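Local coordinates for protein Baccell_00875 (Bacteroides cellulosilyticus DSM 14838, PDB 5NO8) that probably acts as a polysaccharide lyase that removes the L-rhamnose caps from glucuronic acid in complex arabinogalactan proteins, at residues His164-Asn177 with Glu576-Asn588. Numbering follows the deposited sequence.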
loop_
_atom_site.group_PDB
_atom_site.type_symbol
_atom_site.label_atom_id
_atom_site.label_comp_id
_atom_site.label_asym_id
_atom_site.label_seq_id
_atom_site.Cartn_x
_atom_site.Cartn_y
_atom_site.Cartn_z
ATOM N N HIS A 164 -2.597 1.891 11.579
ATOM C CA HIS A 164 -1.854 1.763 10.319
ATOM C C HIS A 164 -0.368 1.927 10.655
ATOM O O HIS A 164 0.062 2.988 11.125
ATOM C CB HIS A 164 -2.297 2.832 9.338
ATOM C CG HIS A 164 -3.726 2.699 8.917
ATOM N ND1 HIS A 164 -4.246 1.518 8.442
ATOM C CD2 HIS A 164 -4.729 3.610 8.860
ATOM C CE1 HIS A 164 -5.513 1.709 8.108
ATOM N NE2 HIS A 164 -5.833 2.963 8.365
ATOM N N THR A 165 0.403 0.873 10.424
ATOM C CA THR A 165 1.790 0.838 10.849
ATOM C C THR A 165 2.708 1.168 9.669
ATOM O O THR A 165 2.838 0.381 8.754
ATOM C CB THR A 165 2.053 -0.545 11.460
ATOM O OG1 THR A 165 1.085 -0.750 12.514
ATOM C CG2 THR A 165 3.388 -0.609 12.055
ATOM N N HIS A 166 3.308 2.340 9.697
ATOM C CA HIS A 166 4.128 2.829 8.586
ATOM C C HIS A 166 5.565 2.524 8.936
ATOM O O HIS A 166 6.170 3.211 9.768
ATOM C CB HIS A 166 3.875 4.302 8.398
ATOM C CG HIS A 166 2.453 4.584 8.027
ATOM N ND1 HIS A 166 1.878 4.059 6.887
ATOM C CD2 HIS A 166 1.463 5.245 8.688
ATOM C CE1 HIS A 166 0.598 4.411 6.852
ATOM N NE2 HIS A 166 0.326 5.147 7.917
ATOM N N ILE A 167 6.094 1.500 8.278
ATOM C CA ILE A 167 7.434 0.988 8.569
ATOM C C ILE A 167 8.409 1.588 7.566
ATOM O O ILE A 167 8.134 1.547 6.371
ATOM C CB ILE A 167 7.476 -0.535 8.443
ATOM C CG1 ILE A 167 6.409 -1.171 9.340
ATOM C CG2 ILE A 167 8.868 -1.065 8.809
ATOM C CD1 ILE A 167 6.166 -2.618 8.995
ATOM N N TRP A 168 9.510 2.148 8.053
ATOM C CA TRP A 168 10.595 2.587 7.180
ATOM C C TRP A 168 11.864 1.859 7.530
ATOM O O TRP A 168 12.426 2.058 8.636
ATOM C CB TRP A 168 10.816 4.088 7.195
ATOM C CG TRP A 168 11.903 4.508 6.258
ATOM C CD1 TRP A 168 12.930 5.363 6.536
ATOM C CD2 TRP A 168 12.108 4.057 4.905
ATOM N NE1 TRP A 168 13.753 5.464 5.451
ATOM C CE2 TRP A 168 13.268 4.703 4.431
ATOM C CE3 TRP A 168 11.403 3.206 4.037
ATOM C CZ2 TRP A 168 13.767 4.515 3.131
ATOM C CZ3 TRP A 168 11.918 2.992 2.756
ATOM C CH2 TRP A 168 13.090 3.667 2.321
ATOM N N LYS A 169 12.323 1.052 6.572
ATOM C CA LYS A 169 13.561 0.291 6.695
ATOM C C LYS A 169 14.795 1.160 6.423
ATOM O O LYS A 169 15.662 0.818 5.622
ATOM C CB LYS A 169 13.523 -0.950 5.769
ATOM C CG LYS A 169 13.424 -0.634 4.283
ATOM C CD LYS A 169 13.363 -1.894 3.415
ATOM C CE LYS A 169 13.439 -1.480 1.947
ATOM N NZ LYS A 169 13.371 -2.620 1.020
ATOM N N GLY A 170 14.902 2.267 7.133
ATOM C CA GLY A 170 15.905 3.289 6.832
ATOM C C GLY A 170 17.236 3.146 7.524
ATOM O O GLY A 170 17.910 4.160 7.774
ATOM N N GLY A 171 17.641 1.923 7.838
ATOM C CA GLY A 171 18.980 1.697 8.406
ATOM C C GLY A 171 19.098 2.348 9.779
ATOM O O GLY A 171 18.287 2.067 10.675
ATOM N N SER A 172 20.092 3.230 9.937
ATOM C CA SER A 172 20.299 3.951 11.198
ATOM C C SER A 172 19.172 4.907 11.505
ATOM O O SER A 172 19.008 5.281 12.662
ATOM C CB SER A 172 21.621 4.731 11.211
ATOM O OG SER A 172 22.715 3.902 10.839
ATOM N N ALA A 173 18.422 5.311 10.474
ATOM C CA ALA A 173 17.310 6.246 10.617
ATOM C C ALA A 173 15.985 5.561 10.364
ATOM O O ALA A 173 15.005 6.191 9.944
ATOM C CB ALA A 173 17.498 7.393 9.659
ATOM N N ALA A 174 15.938 4.256 10.647
ATOM C CA ALA A 174 14.703 3.517 10.542
ATOM C C ALA A 174 13.687 3.994 11.588
ATOM O O ALA A 174 14.043 4.531 12.618
ATOM C CB ALA A 174 14.972 2.036 10.712
ATOM N N TYR A 175 12.409 3.773 11.295
ATOM C CA TYR A 175 11.344 4.133 12.191
ATOM C C TYR A 175 10.072 3.357 11.888
ATOM O O TYR A 175 9.929 2.727 10.852
ATOM C CB TYR A 175 11.077 5.647 12.154
ATOM C CG TYR A 175 10.564 6.188 10.841
ATOM C CD1 TYR A 175 9.252 5.961 10.415
ATOM C CD2 TYR A 175 11.398 6.917 10.009
ATOM C CE1 TYR A 175 8.797 6.452 9.217
ATOM C CE2 TYR A 175 10.937 7.439 8.829
ATOM C CZ TYR A 175 9.632 7.205 8.445
ATOM O OH TYR A 175 9.189 7.674 7.243
ATOM N N VAL A 176 9.135 3.446 12.825
ATOM C CA VAL A 176 7.758 3.056 12.609
ATOM C C VAL A 176 6.856 4.190 13.119
ATOM O O VAL A 176 7.020 4.685 14.241
ATOM C CB VAL A 176 7.368 1.734 13.300
ATOM C CG1 VAL A 176 5.939 1.388 12.954
ATOM C CG2 VAL A 176 8.284 0.570 12.907
ATOM N N ASN A 177 5.944 4.634 12.260
ATOM C CA ASN A 177 4.941 5.607 12.631
ATOM C C ASN A 177 3.609 4.885 12.609
ATOM O O ASN A 177 3.131 4.523 11.551
ATOM C CB ASN A 177 4.965 6.765 11.655
ATOM C CG ASN A 177 3.996 7.863 12.026
ATOM O OD1 ASN A 177 3.526 7.928 13.177
ATOM N ND2 ASN A 177 3.665 8.713 11.064
ATOM N N GLU A 576 -6.142 9.557 4.727
ATOM C CA GLU A 576 -4.721 9.892 4.748
ATOM C C GLU A 576 -3.925 9.044 5.715
ATOM O O GLU A 576 -2.722 8.847 5.506
ATOM C CB GLU A 576 -4.487 11.381 5.035
ATOM C CG GLU A 576 -5.026 12.258 3.910
ATOM C CD GLU A 576 -4.683 13.717 4.064
ATOM O OE1 GLU A 576 -3.553 14.025 4.508
ATOM O OE2 GLU A 576 -5.525 14.562 3.708
ATOM N N ALA A 577 -4.588 8.498 6.731
ATOM C CA ALA A 577 -3.905 7.656 7.719
ATOM C C ALA A 577 -3.356 6.336 7.139
ATOM O O ALA A 577 -2.410 5.752 7.688
ATOM C CB ALA A 577 -4.826 7.382 8.902
ATOM N N PHE A 578 -3.930 5.883 6.027
ATOM C CA PHE A 578 -3.462 4.675 5.344
ATOM C C PHE A 578 -2.081 4.827 4.699
ATOM O O PHE A 578 -1.490 3.809 4.315
ATOM C CB PHE A 578 -4.436 4.276 4.230
ATOM C CG PHE A 578 -5.728 3.670 4.710
ATOM C CD1 PHE A 578 -5.822 2.294 4.910
ATOM C CD2 PHE A 578 -6.853 4.454 4.897
ATOM C CE1 PHE A 578 -7.025 1.725 5.307
ATOM C CE2 PHE A 578 -8.078 3.880 5.285
ATOM C CZ PHE A 578 -8.144 2.527 5.519
ATOM N N ASN A 579 -1.612 6.061 4.550
ATOM C CA ASN A 579 -0.461 6.386 3.698
ATOM C C ASN A 579 0.714 6.889 4.515
ATOM O O ASN A 579 0.581 7.798 5.365
ATOM C CB ASN A 579 -0.800 7.516 2.734
ATOM C CG ASN A 579 -1.773 7.115 1.657
ATOM O OD1 ASN A 579 -2.399 6.066 1.694
ATOM N ND2 ASN A 579 -1.926 7.992 0.690
ATOM N N GLY A 580 1.899 6.377 4.184
ATOM C CA GLY A 580 3.112 6.844 4.815
ATOM C C GLY A 580 3.811 7.920 3.994
ATOM O O GLY A 580 3.335 8.308 2.903
ATOM N N PHE A 581 4.932 8.415 4.523
ATOM C CA PHE A 581 5.761 9.418 3.837
ATOM C C PHE A 581 7.189 8.923 3.656
ATOM O O PHE A 581 8.109 9.738 3.471
ATOM C CB PHE A 581 5.710 10.779 4.550
ATOM C CG PHE A 581 6.116 10.721 5.995
ATOM C CD1 PHE A 581 7.452 10.798 6.371
ATOM C CD2 PHE A 581 5.148 10.570 6.989
ATOM C CE1 PHE A 581 7.819 10.731 7.713
ATOM C CE2 PHE A 581 5.517 10.492 8.324
ATOM C CZ PHE A 581 6.844 10.552 8.676
ATOM N N GLN A 582 7.377 7.600 3.662
ATOM C CA GLN A 582 8.710 7.020 3.550
ATOM C C GLN A 582 9.364 7.437 2.218
ATOM O O GLN A 582 8.663 7.562 1.185
ATOM C CB GLN A 582 8.677 5.504 3.583
ATOM C CG GLN A 582 8.090 4.877 4.830
ATOM C CD GLN A 582 6.621 4.596 4.717
ATOM O OE1 GLN A 582 5.879 5.393 4.107
ATOM N NE2 GLN A 582 6.176 3.475 5.277
ATOM N N PRO A 583 10.680 7.615 2.200
ATOM C CA PRO A 583 11.336 8.097 0.944
ATOM C C PRO A 583 11.651 6.973 -0.043
ATOM O O PRO A 583 12.822 6.657 -0.312
ATOM C CB PRO A 583 12.592 8.779 1.472
ATOM C CG PRO A 583 12.940 7.968 2.690
ATOM C CD PRO A 583 11.621 7.666 3.336
ATOM N N SER A 584 10.579 6.363 -0.544
ATOM C CA SER A 584 10.624 5.268 -1.501
ATOM C C SER A 584 9.417 5.416 -2.420
ATOM O O SER A 584 8.320 5.666 -1.962
ATOM C CB SER A 584 10.531 3.919 -0.796
ATOM O OG SER A 584 10.412 2.849 -1.725
ATOM N N TYR A 585 9.617 5.187 -3.706
ATOM C CA TYR A 585 8.512 5.160 -4.657
ATOM C C TYR A 585 7.508 4.040 -4.339
ATOM O O TYR A 585 6.351 4.153 -4.666
ATOM C CB TYR A 585 8.990 5.092 -6.103
ATOM C CG TYR A 585 9.746 3.834 -6.465
ATOM C CD1 TYR A 585 11.120 3.757 -6.289
ATOM C CD2 TYR A 585 9.076 2.697 -6.929
ATOM C CE1 TYR A 585 11.826 2.590 -6.586
ATOM C CE2 TYR A 585 9.764 1.548 -7.267
ATOM C CZ TYR A 585 11.145 1.512 -7.114
ATOM O OH TYR A 585 11.824 0.365 -7.431
ATOM N N HIS A 586 7.936 2.985 -3.658
ATOM C CA HIS A 586 7.017 1.923 -3.272
ATOM C C HIS A 586 6.006 2.363 -2.218
ATOM O O HIS A 586 4.914 1.768 -2.126
ATOM C CB HIS A 586 7.795 0.725 -2.712
ATOM C CG HIS A 586 8.525 -0.057 -3.750
ATOM N ND1 HIS A 586 9.890 0.020 -3.915
ATOM C CD2 HIS A 586 8.083 -0.927 -4.676
ATOM C CE1 HIS A 586 10.261 -0.788 -4.896
ATOM N NE2 HIS A 586 9.183 -1.372 -5.378
ATOM N N LEU A 587 6.401 3.323 -1.388
ATOM C CA LEU A 587 5.694 3.664 -0.148
ATOM C C LEU A 587 5.163 5.068 -0.048
ATOM O O LEU A 587 4.237 5.296 0.729
ATOM C CB LEU A 587 6.610 3.460 1.069
ATOM C CG LEU A 587 7.325 2.131 1.193
ATOM C CD1 LEU A 587 8.283 2.141 2.379
ATOM C CD2 LEU A 587 6.327 1.011 1.298
ATOM N N ASN A 588 5.725 6.020 -0.790
ATOM C CA ASN A 588 5.481 7.429 -0.504
ATOM C C ASN A 588 4.069 7.819 -0.952
ATOM O O ASN A 588 3.761 7.821 -2.131
ATOM C CB ASN A 588 6.525 8.329 -1.166
ATOM C CG ASN A 588 6.506 9.720 -0.598
ATOM O OD1 ASN A 588 7.124 10.019 0.452
ATOM N ND2 ASN A 588 5.806 10.579 -1.258
HETATM O O HOH W 1 3.376 2.639 5.019
HETATM O O HOH W 2 6.132 7.313 6.860
#
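Trp168 lies against Pro583, whose CD sits 3.8 Å from the centroid of the indole five-membered ring in a CH-pi contact. Gln582 CB covers the same indole face near its rim. Leu587 CD1 reaches Trp168 CE3 at 3.7 Å. The indole swings out to this loop because its CG is anti to the backbone N (chi1 -178°). Without the indole, as with an alanine here, Pro583 and Leu587 would probably face a gap and the Gln582 chain would lose the surface its CB rests on.

The Gln582 chain bends at chi2, and its NE2 gives a nearly straight bond (170°) to Ile167 O at 3.0 Å, approaching from above the carbonyl plane. His166 is held tightly too. Its NE2 donates to Ala577 O at 2.8 Å, in the imidazole plane, while Gly580 CA packs over one ring face.

Water fills the looser places. One sits between His166 ND1 and Gln582 NE2; a second, in a separate place, joins Tyr175 OH to Phe581 N and lies over the centre of the Phe581 ring. The Tyr175 and Phe581 rings barely overlap, with centroids 5.8 Å apart. Arg249 adds a cation-pi contact to Phe581.

Strand 163-168 is the outermost strand of an antiparallel beta-sheet, paired with strand 175-180 as a beta-hairpin. The arrangement is consistent with an interface between the beta-sheet part and the helical part of the chain, joining this hairpin to the loop after helix 562-576.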